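Local coordinates for hypothetical protein EF2904 (PDB 2AZ4) that is of unknown function but binds two zinc ions in a metallo-beta-lactamase-type site and is probably a hydrolase, perhaps an RNA-binding exonuclease, at residues Ile177-Pro180 with Asp181-Ile184. Numbering follows the deposited sequence.
Sequences IRTP and DHFI
Ile177 and Ile184 face each other as an antiparallel hydrogen-bonded pair. Ile177 N gives its hydrogen to Ile184 O at 2.8 Å, and Ile184 N returns one to Ile177 O at 2.9 Å. Both bonds are nearly straight. On the same face of the sheet, Ile177 CB rests on Ile184 CG1 at 3.8 Å. Both isoleucines are buried and touch Val25 of strand 22-27, in the other sheet.

Arg178 and Phe183 form the next, non-hydrogen-bonded pair, on the opposite face. Their side chains run alongside each other in the same direction. With chi1 169°, the Phe183 ring runs out beside the Arg178 chain, and the bend at chi3 (-138°) lays the guanidinium flat over one face of the ring. The planes are 18° apart. Arg178 CZ sits 3.9 Å from the Phe183 ring centroid, a stacked cation-pi contact. Of the guanidinium atoms NH1 comes nearest, above the middle of the ring and 3.4 Å from Phe183 CG.

The pair next to the turn is looser: the bond from Thr179 N to His182 O (3.0 Å) is bent. The return bond, from His182 N to Thr179 O, is longer, and its donor stands above the carbonyl plane. Thr179 OG1 lies at the edge of the His182 ring but is hydrogen-bonded to Thr7 OG1. His182 ND1 is hydrogen-bonded to Glu211 OE2. Pro180 and Asp181 are the central residues of a type I turn from Thr179 to His182. This turn closes a beta hairpin of strands 173-179 and 182-186, inner strands of one of the two sheets that pack face to face in the metallo-beta-lactamase fold, away from the zinc site.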
loop_
_atom_site.group_PDB
_atom_site.type_symbol
_atom_site.label_atom_id
_atom_site.label_comp_id
_atom_site.label_asym_id
_atom_site.label_seq_id
_atom_site.Cartn_x
_atom_site.Cartn_y
_atom_site.Cartn_z
ATOM N N ILE A 177 -2.682 3.035 -19.883
ATOM C CA ILE A 177 -4.022 2.800 -20.429
ATOM C C ILE A 177 -4.173 3.340 -21.854
ATOM O O ILE A 177 -3.954 4.517 -22.092
ATOM C CB ILE A 177 -5.083 3.421 -19.480
ATOM C CG1 ILE A 177 -4.993 2.765 -18.097
ATOM C CG2 ILE A 177 -6.528 3.277 -20.051
ATOM C CD1 ILE A 177 -5.337 3.725 -16.931
ATOM N N ARG A 178 -4.547 2.482 -22.797
ATOM C CA ARG A 178 -4.742 2.952 -24.156
ATOM C C ARG A 178 -6.139 2.663 -24.684
ATOM O O ARG A 178 -6.668 1.565 -24.489
ATOM C CB ARG A 178 -3.673 2.374 -25.093
ATOM C CG ARG A 178 -2.303 2.969 -24.818
ATOM C CD ARG A 178 -1.285 2.359 -25.735
ATOM N NE ARG A 178 -0.036 2.053 -25.047
ATOM C CZ ARG A 178 1.050 2.820 -25.059
ATOM N NH1 ARG A 178 1.057 3.975 -25.714
ATOM N NH2 ARG A 178 2.130 2.424 -24.399
ATOM N N THR A 179 -6.736 3.683 -25.300
ATOM C CA THR A 179 -7.859 3.511 -26.233
ATOM C C THR A 179 -7.297 3.841 -27.627
ATOM O O THR A 179 -6.161 4.333 -27.726
ATOM C CB THR A 179 -9.033 4.429 -25.878
ATOM O OG1 THR A 179 -8.630 5.801 -25.975
ATOM C CG2 THR A 179 -9.498 4.170 -24.448
ATOM N N PRO A 180 -8.049 3.555 -28.710
ATOM C CA PRO A 180 -7.457 3.788 -30.042
ATOM C C PRO A 180 -6.837 5.182 -30.291
ATOM O O PRO A 180 -5.880 5.287 -31.046
ATOM C CB PRO A 180 -8.628 3.520 -30.983
ATOM C CG PRO A 180 -9.435 2.490 -30.233
ATOM C CD PRO A 180 -9.404 2.990 -28.822
ATOM N N ASP A 181 -7.328 6.229 -29.644
ATOM C CA ASP A 181 -6.764 7.555 -29.896
ATOM C C ASP A 181 -5.982 8.143 -28.738
ATOM O O ASP A 181 -5.411 9.224 -28.884
ATOM C CB ASP A 181 -7.867 8.545 -30.285
ATOM C CG ASP A 181 -8.459 8.275 -31.671
ATOM O OD1 ASP A 181 -7.852 7.543 -32.492
ATOM O OD2 ASP A 181 -9.555 8.812 -31.938
ATOM N N HIS A 182 -5.977 7.468 -27.579
ATOM C CA HIS A 182 -5.374 8.052 -26.379
ATOM C C HIS A 182 -4.526 7.124 -25.538
ATOM O O HIS A 182 -4.743 5.907 -25.502
ATOM C CB HIS A 182 -6.441 8.704 -25.499
ATOM C CG HIS A 182 -7.266 9.705 -26.229
ATOM N ND1 HIS A 182 -6.843 11.001 -26.444
ATOM C CD2 HIS A 182 -8.471 9.592 -26.836
ATOM C CE1 HIS A 182 -7.765 11.648 -27.134
ATOM N NE2 HIS A 182 -8.763 10.818 -27.380
ATOM N N PHE A 183 -3.583 7.743 -24.838
ATOM C CA PHE A 183 -2.628 7.061 -23.983
ATOM C C PHE A 183 -2.558 7.864 -22.697
ATOM O O PHE A 183 -2.117 9.022 -22.700
ATOM C CB PHE A 183 -1.248 7.024 -24.666
ATOM C CG PHE A 183 -0.114 6.567 -23.765
ATOM C CD1 PHE A 183 -0.317 5.579 -22.793
ATOM C CD2 PHE A 183 1.156 7.103 -23.909
ATOM C CE1 PHE A 183 0.725 5.166 -21.957
ATOM C CE2 PHE A 183 2.216 6.682 -23.091
ATOM C CZ PHE A 183 2.006 5.716 -22.116
ATOM N N ILE A 184 -3.017 7.254 -21.602
ATOM C CA ILE A 184 -3.000 7.892 -20.293
ATOM C C ILE A 184 -2.345 6.964 -19.253
ATOM O O ILE A 184 -2.199 5.780 -19.487
ATOM C CB ILE A 184 -4.401 8.370 -19.870
ATOM C CG1 ILE A 184 -5.329 7.189 -19.571
ATOM C CG2 ILE A 184 -4.989 9.306 -20.951
ATOM C CD1 ILE A 184 -6.658 7.624 -18.995
#